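Local coordinates for hypothetical protein PA5026 (Pseudomonas aeruginosa, PDB 1SH8) that is of unknown function but is probably a thioesterase of the hot-dog superfamily, found as a two-chain assembly, at residues A[38-43]-A[57-62]; A[81-86]-A[143-148]. One frame throughout, in Å; residues are numbered along the deposited sequence.

Contact 1: residues A[38-43]-A[57-62]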
ATOM      1  N   LEU A  38      15.745   0.638   4.747  1.00  7.26           N
ATOM      2  CA  LEU A  38      15.110   1.883   4.329  1.00  6.72           C
ATOM      3  C   LEU A  38      14.465   2.600   5.507  1.00  6.49           C
ATOM      4  O   LEU A  38      14.153   1.983   6.530  1.00  7.78           O
ATOM      5  CB  LEU A  38      14.033   1.591   3.276  1.00  7.46           C
ATOM      6  CG  LEU A  38      14.377   0.608   2.148  1.00  7.61           C
ATOM      7  CD1 LEU A  38      13.129   0.386   1.297  1.00  8.45           C
ATOM      8  CD2 LEU A  38      15.527   1.140   1.300  1.00  7.87           C
ATOM      9  N   ARG A  39      14.255   3.903   5.346  1.00  7.35           N
ATOM     10  CA  ARG A  39      13.639   4.726   6.381  1.00  7.78           C
ATOM     11  C   ARG A  39      12.572   5.643   5.785  1.00  7.64           C
ATOM     12  O   ARG A  39      12.808   6.306   4.777  1.00  7.82           O
ATOM     13  CB  ARG A  39      14.699   5.588   7.079  1.00  9.11           C
ATOM     14  CG  ARG A  39      14.137   6.462   8.208  1.00 10.74           C
ATOM     15  CD  ARG A  39      15.199   7.370   8.836  1.00 11.52           C
ATOM     16  NE  ARG A  39      15.582   8.464   7.947  1.00 15.35           N
ATOM     17  CZ  ARG A  39      16.757   8.571   7.337  1.00 15.50           C
ATOM     18  NH1 ARG A  39      17.694   7.646   7.511  1.00 18.04           N
ATOM     19  NH2 ARG A  39      16.999   9.609   6.550  1.00 17.45           N
ATOM     20  N   MET A  40      11.394   5.673   6.395  1.00  7.10           N
ATOM     21  CA  MET A  40      10.338   6.560   5.919  1.00  7.40           C
ATOM     22  C   MET A  40      10.189   7.653   6.974  1.00  8.86           C
ATOM     23  O   MET A  40       9.893   7.370   8.135  1.00  8.09           O
ATOM     24  CB  MET A  40       9.009   5.820   5.750  1.00  7.50           C
ATOM     25  CG  MET A  40       7.875   6.695   5.188  1.00  8.36           C
ATOM     26  SD  MET A  40       8.088   7.209   3.456  1.00  3.33           S
ATOM     27  CE  MET A  40       7.556   5.714   2.635  1.00  8.01           C
ATOM     28  N   PRO A  41      10.418   8.919   6.588  1.00 10.87           N
ATOM     29  CA  PRO A  41      10.286  10.001   7.569  1.00 11.14           C
ATOM     30  C   PRO A  41       8.846  10.173   8.045  1.00 11.10           C
ATOM     31  O   PRO A  41       7.900  10.002   7.269  1.00 10.52           O
ATOM     32  CB  PRO A  41      10.805  11.222   6.807  1.00 12.31           C
ATOM     33  CG  PRO A  41      10.443  10.912   5.379  1.00 13.34           C
ATOM     34  CD  PRO A  41      10.804   9.441   5.263  1.00 12.16           C
ATOM     35  N   GLY A  42       8.683  10.499   9.324  1.00 10.34           N
ATOM     36  CA  GLY A  42       7.354  10.697   9.863  1.00 10.70           C
ATOM     37  C   GLY A  42       6.789  11.997   9.338  1.00 12.15           C
ATOM     38  O   GLY A  42       5.598  12.100   9.038  1.00 11.79           O
ATOM     39  N   ALA A  43       7.657  12.994   9.209  1.00 12.94           N
ATOM     40  CA  ALA A  43       7.247  14.308   8.732  1.00 13.39           C
ATOM     41  C   ALA A  43       6.744  14.272   7.292  1.00 12.46           C
ATOM     42  O   ALA A  43       7.451  13.825   6.390  1.00 14.43           O
ATOM     43  CB  ALA A  43       8.409  15.291   8.860  1.00 14.58           C
ATOM     44  N   LEU A  57       3.201   3.480   5.325  1.00  6.79           N
ATOM     45  CA  LEU A  57       3.690   2.238   5.925  1.00  6.41           C
ATOM     46  C   LEU A  57       3.771   1.165   4.844  1.00  6.12           C
ATOM     47  O   LEU A  57       4.751   0.421   4.766  1.00  6.32           O
ATOM     48  CB  LEU A  57       2.757   1.789   7.056  1.00  6.14           C
ATOM     49  CG  LEU A  57       2.866   2.603   8.353  1.00  8.96           C
ATOM     50  CD1 LEU A  57       1.692   2.301   9.277  1.00  9.04           C
ATOM     51  CD2 LEU A  57       4.196   2.274   9.037  1.00  8.22           C
ATOM     52  N   PHE A  58       2.752   1.098   3.994  1.00  5.30           N
ATOM     53  CA  PHE A  58       2.748   0.104   2.921  1.00  5.92           C
ATOM     54  C   PHE A  58       3.931   0.308   1.981  1.00  5.69           C
ATOM     55  O   PHE A  58       4.616  -0.642   1.607  1.00  6.53           O
ATOM     56  CB  PHE A  58       1.462   0.185   2.096  1.00  6.27           C
ATOM     57  CG  PHE A  58       1.424  -0.797   0.953  1.00  6.96           C
ATOM     58  CD1 PHE A  58       0.903  -2.079   1.127  1.00  7.84           C
ATOM     59  CD2 PHE A  58       1.949  -0.452  -0.290  1.00  7.78           C
ATOM     60  CE1 PHE A  58       0.907  -3.005   0.069  1.00  8.71           C
ATOM     61  CE2 PHE A  58       1.960  -1.367  -1.349  1.00  8.72           C
ATOM     62  CZ  PHE A  58       1.439  -2.643  -1.168  1.00  8.02           C
ATOM     63  N   THR A  59       4.161   1.557   1.589  1.00  5.51           N
ATOM     64  CA  THR A  59       5.251   1.865   0.678  1.00  6.55           C
ATOM     65  C   THR A  59       6.595   1.448   1.275  1.00  6.38           C
ATOM     66  O   THR A  59       7.430   0.854   0.590  1.00  7.33           O
ATOM     67  CB  THR A  59       5.248   3.365   0.323  1.00  6.07           C
ATOM     68  OG1 THR A  59       4.023   3.678  -0.351  1.00  6.90           O
ATOM     69  CG2 THR A  59       6.408   3.709  -0.597  1.00  7.00           C
ATOM     70  N   LEU A  60       6.795   1.740   2.557  1.00  5.88           N
ATOM     71  CA  LEU A  60       8.040   1.371   3.225  1.00  6.50           C
ATOM     72  C   LEU A  60       8.222  -0.146   3.257  1.00  6.54           C
ATOM     73  O   LEU A  60       9.316  -0.651   3.017  1.00  6.23           O
ATOM     74  CB  LEU A  60       8.052   1.904   4.660  1.00  6.56           C
ATOM     75  CG  LEU A  60       9.284   1.500   5.482  1.00  5.94           C
ATOM     76  CD1 LEU A  60      10.539   2.077   4.832  1.00  6.13           C
ATOM     77  CD2 LEU A  60       9.139   2.002   6.909  1.00  6.54           C
ATOM     78  N   ALA A  61       7.140  -0.863   3.557  1.00  6.69           N
ATOM     79  CA  ALA A  61       7.182  -2.323   3.645  1.00  5.56           C
ATOM     80  C   ALA A  61       7.302  -3.018   2.292  1.00  7.12           C
ATOM     81  O   ALA A  61       7.887  -4.094   2.192  1.00  8.08           O
ATOM     82  CB  ALA A  61       5.937  -2.828   4.370  1.00  6.29           C
ATOM     83  N   GLU A  62       6.756  -2.394   1.253  1.00  6.64           N
ATOM     84  CA  GLU A  62       6.756  -2.966  -0.093  1.00  7.63           C
ATOM     85  C   GLU A  62       8.045  -2.757  -0.901  1.00  7.60           C
ATOM     86  O   GLU A  62       8.491  -3.659  -1.623  1.00  7.44           O
ATOM     87  CB  GLU A  62       5.564  -2.385  -0.874  1.00  7.36           C
ATOM     88  CG  GLU A  62       5.239  -3.036  -2.223  1.00  8.66           C
ATOM     89  CD  GLU A  62       6.204  -2.678  -3.353  1.00 11.47           C
ATOM     90  OE1 GLU A  62       6.736  -1.545  -3.382  1.00 10.25           O
ATOM     91  OE2 GLU A  62       6.409  -3.541  -4.238  1.00 12.78           O
TER

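Contact 2: residues A[81-86]-A[143-148]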
ATOM      1  N   ILE A  81       8.141  -7.519  -9.801  1.00  8.81           N
ATOM      2  CA  ILE A  81       6.748  -7.115  -9.677  1.00  9.46           C
ATOM      3  C   ILE A  81       6.257  -7.722  -8.375  1.00  9.20           C
ATOM      4  O   ILE A  81       6.712  -8.797  -7.971  1.00 10.61           O
ATOM      5  CB  ILE A  81       5.836  -7.630 -10.819  1.00 12.04           C
ATOM      6  CG1 ILE A  81       5.930  -9.148 -10.927  1.00 14.39           C
ATOM      7  CG2 ILE A  81       6.187  -6.950 -12.120  1.00 15.55           C
ATOM      8  CD1 ILE A  81       4.915  -9.738 -11.880  1.00 19.65           C
ATOM      9  N   VAL A  82       5.358  -7.027  -7.698  1.00  8.03           N
ATOM     10  CA  VAL A  82       4.808  -7.564  -6.468  1.00  8.39           C
ATOM     11  C   VAL A  82       3.499  -8.251  -6.864  1.00  8.31           C
ATOM     12  O   VAL A  82       2.700  -7.685  -7.612  1.00  9.28           O
ATOM     13  CB  VAL A  82       4.585  -6.443  -5.410  1.00  7.73           C
ATOM     14  CG1 VAL A  82       3.701  -5.338  -5.969  1.00  8.28           C
ATOM     15  CG2 VAL A  82       3.986  -7.044  -4.145  1.00  8.23           C
ATOM     16  N   LYS A  83       3.300  -9.483  -6.395  1.00  7.26           N
ATOM     17  CA  LYS A  83       2.097 -10.247  -6.730  1.00  8.33           C
ATOM     18  C   LYS A  83       0.991 -10.087  -5.695  1.00  8.63           C
ATOM     19  O   LYS A  83      -0.175  -9.905  -6.039  1.00  8.69           O
ATOM     20  CB  LYS A  83       2.435 -11.733  -6.875  1.00 10.89           C
ATOM     21  CG  LYS A  83       3.469 -12.055  -7.947  1.00 14.89           C
ATOM     22  CD  LYS A  83       3.101 -11.451  -9.293  1.00 19.50           C
ATOM     23  CE  LYS A  83       1.762 -11.970  -9.802  1.00 22.84           C
ATOM     24  NZ  LYS A  83       1.401 -11.359 -11.118  1.00 26.80           N
ATOM     25  N   GLU A  84       1.357 -10.207  -4.423  1.00  8.40           N
ATOM     26  CA  GLU A  84       0.400 -10.033  -3.338  1.00  8.95           C
ATOM     27  C   GLU A  84       1.131  -9.678  -2.066  1.00  7.97           C
ATOM     28  O   GLU A  84       2.313  -9.986  -1.909  1.00  8.31           O
ATOM     29  CB  GLU A  84      -0.485 -11.270  -3.145  1.00 11.22           C
ATOM     30  CG  GLU A  84       0.170 -12.603  -3.367  1.00 13.95           C
ATOM     31  CD  GLU A  84      -0.853 -13.738  -3.414  1.00 15.28           C
ATOM     32  OE1 GLU A  84      -1.695 -13.765  -4.343  1.00 17.46           O
ATOM     33  OE2 GLU A  84      -0.821 -14.601  -2.516  1.00 14.41           O
ATOM     34  N   MET A  85       0.432  -9.005  -1.165  1.00  6.74           N
ATOM     35  CA  MET A  85       1.054  -8.565   0.067  1.00  7.07           C
ATOM     36  C   MET A  85       0.026  -8.319   1.154  1.00  7.83           C
ATOM     37  O   MET A  85      -1.062  -7.799   0.895  1.00  7.74           O
ATOM     38  CB  MET A  85       1.846  -7.279  -0.202  1.00  7.08           C
ATOM     39  CG  MET A  85       2.592  -6.698   0.994  1.00  9.54           C
ATOM     40  SD  MET A  85       3.691  -5.308   0.526  1.00  6.22           S
ATOM     41  CE  MET A  85       4.512  -5.938  -0.789  1.00 17.43           C
ATOM     42  N   THR A  86       0.387  -8.720   2.367  1.00  7.39           N
ATOM     43  CA  THR A  86      -0.444  -8.531   3.540  1.00  6.90           C
ATOM     44  C   THR A  86       0.335  -7.612   4.467  1.00  7.64           C
ATOM     45  O   THR A  86       1.533  -7.816   4.677  1.00  7.62           O
ATOM     46  CB  THR A  86      -0.703  -9.869   4.261  1.00  8.71           C
ATOM     47  OG1 THR A  86      -1.500 -10.713   3.421  1.00  8.60           O
ATOM     48  CG2 THR A  86      -1.427  -9.635   5.590  1.00  8.50           C
ATOM     49  N   LEU A 143       4.793 -11.444  -1.707  1.00  6.64           N
ATOM     50  CA  LEU A 143       5.280 -12.342  -2.748  1.00  6.42           C
ATOM     51  C   LEU A 143       5.643 -11.506  -3.964  1.00  7.01           C
ATOM     52  O   LEU A 143       4.815 -10.748  -4.475  1.00  6.67           O
ATOM     53  CB  LEU A 143       4.203 -13.358  -3.142  1.00  5.73           C
ATOM     54  CG  LEU A 143       4.570 -14.369  -4.237  1.00  7.58           C
ATOM     55  CD1 LEU A 143       5.708 -15.275  -3.768  1.00  6.69           C
ATOM     56  CD2 LEU A 143       3.349 -15.200  -4.588  1.00  6.45           C
ATOM     57  N   TYR A 144       6.885 -11.650  -4.412  1.00  7.34           N
ATOM     58  CA  TYR A 144       7.395 -10.931  -5.572  1.00  7.70           C
ATOM     59  C   TYR A 144       7.785 -11.928  -6.639  1.00  8.29           C
ATOM     60  O   TYR A 144       8.002 -13.108  -6.367  1.00  7.88           O
ATOM     61  CB  TYR A 144       8.650 -10.132  -5.208  1.00  7.07           C
ATOM     62  CG  TYR A 144       8.421  -9.057  -4.186  1.00  7.56           C
ATOM     63  CD1 TYR A 144       8.051  -7.766  -4.575  1.00  7.99           C
ATOM     64  CD2 TYR A 144       8.544  -9.332  -2.821  1.00  7.70           C
ATOM     65  CE1 TYR A 144       7.806  -6.770  -3.621  1.00  7.83           C
ATOM     66  CE2 TYR A 144       8.300  -8.346  -1.862  1.00  7.42           C
ATOM     67  CZ  TYR A 144       7.932  -7.070  -2.274  1.00  8.52           C
ATOM     68  OH  TYR A 144       7.668  -6.104  -1.332  1.00  9.60           O
ATOM     69  N   GLN A 145       7.899 -11.431  -7.859  1.00  9.04           N
ATOM     70  CA  GLN A 145       8.311 -12.260  -8.965  1.00 10.47           C
ATOM     71  C   GLN A 145       9.446 -11.523  -9.667  1.00 10.37           C
ATOM     72  O   GLN A 145       9.357 -10.313  -9.888  1.00 10.94           O
ATOM     73  CB  GLN A 145       7.142 -12.451  -9.927  1.00 13.55           C
ATOM     74  CG  GLN A 145       7.039 -13.832 -10.522  1.00 19.50           C
ATOM     75  CD  GLN A 145       5.829 -13.967 -11.415  1.00 18.97           C
ATOM     76  OE1 GLN A 145       5.761 -13.353 -12.475  1.00 20.48           O
ATOM     77  NE2 GLN A 145       4.858 -14.762 -10.984  1.00 21.81           N
ATOM     78  N   LEU A 146      10.526 -12.240  -9.965  1.00 10.24           N
ATOM     79  CA  LEU A 146      11.654 -11.673 -10.704  1.00 10.83           C
ATOM     80  C   LEU A 146      11.361 -12.168 -12.122  1.00 11.39           C
ATOM     81  O   LEU A 146      11.264 -13.376 -12.351  1.00 11.43           O
ATOM     82  CB  LEU A 146      12.986 -12.251 -10.209  1.00 10.55           C
ATOM     83  CG  LEU A 146      14.251 -11.731 -10.901  1.00 12.56           C
ATOM     84  CD1 LEU A 146      14.426 -10.240 -10.611  1.00 11.38           C
ATOM     85  CD2 LEU A 146      15.463 -12.514 -10.411  1.00 12.47           C
ATOM     86  N   ARG A 147      11.203 -11.249 -13.068  1.00 10.26           N
ATOM     87  CA  ARG A 147      10.874 -11.645 -14.431  1.00 12.29           C
ATOM     88  C   ARG A 147      11.856 -11.131 -15.459  1.00 13.22           C
ATOM     89  O   ARG A 147      12.419 -10.053 -15.307  1.00 12.10           O
ATOM     90  CB  ARG A 147       9.478 -11.133 -14.802  1.00 12.69           C
ATOM     91  CG  ARG A 147       8.368 -11.594 -13.865  1.00 15.20           C
ATOM     92  CD  ARG A 147       7.036 -10.983 -14.265  1.00 18.02           C
ATOM     93  NE  ARG A 147       6.643 -11.344 -15.626  1.00 21.86           N
ATOM     94  CZ  ARG A 147       6.150 -12.528 -15.984  1.00 24.57           C
ATOM     95  NH1 ARG A 147       5.978 -13.488 -15.084  1.00 24.35           N
ATOM     96  NH2 ARG A 147       5.824 -12.753 -17.250  1.00 25.54           N
ATOM     97  N   SER A 148      12.061 -11.908 -16.514  1.00 14.59           N
ATOM     98  CA  SER A 148      12.948 -11.468 -17.575  1.00 16.26           C
ATOM     99  C   SER A 148      12.076 -10.725 -18.578  1.00 16.35           C
ATOM    100  O   SER A 148      10.873 -10.974 -18.678  1.00 14.38           O
ATOM    101  CB  SER A 148      13.632 -12.662 -18.248  1.00 18.02           C
ATOM    102  OG  SER A 148      12.682 -13.534 -18.828  1.00 23.93           O
TER
HETATM  103  O   HOH W   1       3.125 -12.117 -13.216  1.00 44.63           O

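Contact 1: residues A[38-43]-A[57-62]
Leu60 of helix 54-62 meets strand 35-40 with both of its methyl groups, and its two partners are Leu38 and Met40, two residues apart on the same side of the strand. CD1 of Leu60 comes within 3.9 Å of Leu38 CB, while CD2 of Leu60 lies 4.0 Å from Met40 CB. The fork of Leu60 lies against the strand face that bears Leu38 and Met40; Arg39 between them points its side chain the other way, to a salt bridge with Glu29. With CG opposite the backbone N (chi1 177°), the Leu60 side chain extends from a CB that already points at the strand, which brings the fork onto it.

Met40 adds a second point of contact. Its chain folds at chi2 (68°) and again at chi3, which carries the terminal methyl over to Thr59: Met40 CE is 4.0 Å from Thr59 CG2. The Thr59 hydroxyl is hydrogen-bonded within the helix, to the carbonyl of Gly55, and only carbon atoms of this side chain approach Met40. Leu60 also rests on Ile97 and Val99 of the neighbouring strand.

The segment axes approach to 8.8 Å and run nearly antiparallel, at 175°. The packing fits the hot-dog fold, to whose clan the protein's family belongs, in which an antiparallel sheet wraps round a central helix.

Contact 2: residues A[81-86]-A[143-148]
Ile81 and Gln145 form a hydrogen-bonded antiparallel pair, and two residues on a classic beta bulge sets in, where Lys83 and Glu84 both face Leu143. Ile81 N donates a hydrogen bond to Gln145 O at 3.0 Å, and Ile81 O accepts one from Gln145 N. Past the non-hydrogen-bonded pair Val82 and Tyr144, Leu143 supplies both remaining bonds: its carbonyl accepts from Lys83 N at 2.8 Å, and its N-H reaches Glu84 O almost straight, with 172° at the hydrogen. The bulge thus shifts the register by one residue while the backbone bonding continues on its far side.

The Tyr144 ring crosses Val82, with CE1 of Tyr144 3.7 Å from Val82 CB, and its hydroxyl is hydrogen-bonded to the carbonyl of Glu62. On the face bearing Ile81, the Gln145 amide oxygen has two polar partners. Arg147 NH1 donates to Gln145 OE1 at 2.6 Å, tilted 33° from the carbonyl plane; Arg147 NE is hydrogen-bonded to the Tyr79 hydroxyl. The other partner is a water that donates to Gln145 OE1 at 3.0 Å and accepts from Lys83 NZ at 2.8 Å, joining the two strands through their side chains.

In the fold
Both segments of contact 1 precede those of contact 2 in sequence; the two centres are about 19 Å apart, with the middle of the chain between them. Contact 1 sets helix 54-62 against the three-stranded sheet containing 35-40; contact 2 pairs strands 78-89 and 136-148 in the other sheet. The same helix touches both: Glu62 CG is 3.3 Å from Met85 CE, and Phe58 CE1 lies 3.6 Å from Met85 SD. Both contacts reach the second subunit, where Phe58 stacks on its counterpart and residues 84-86 continue the sheet in an antiparallel ladder. This placement of the helix and the joined sheets is consistent with a hot-dog dimer.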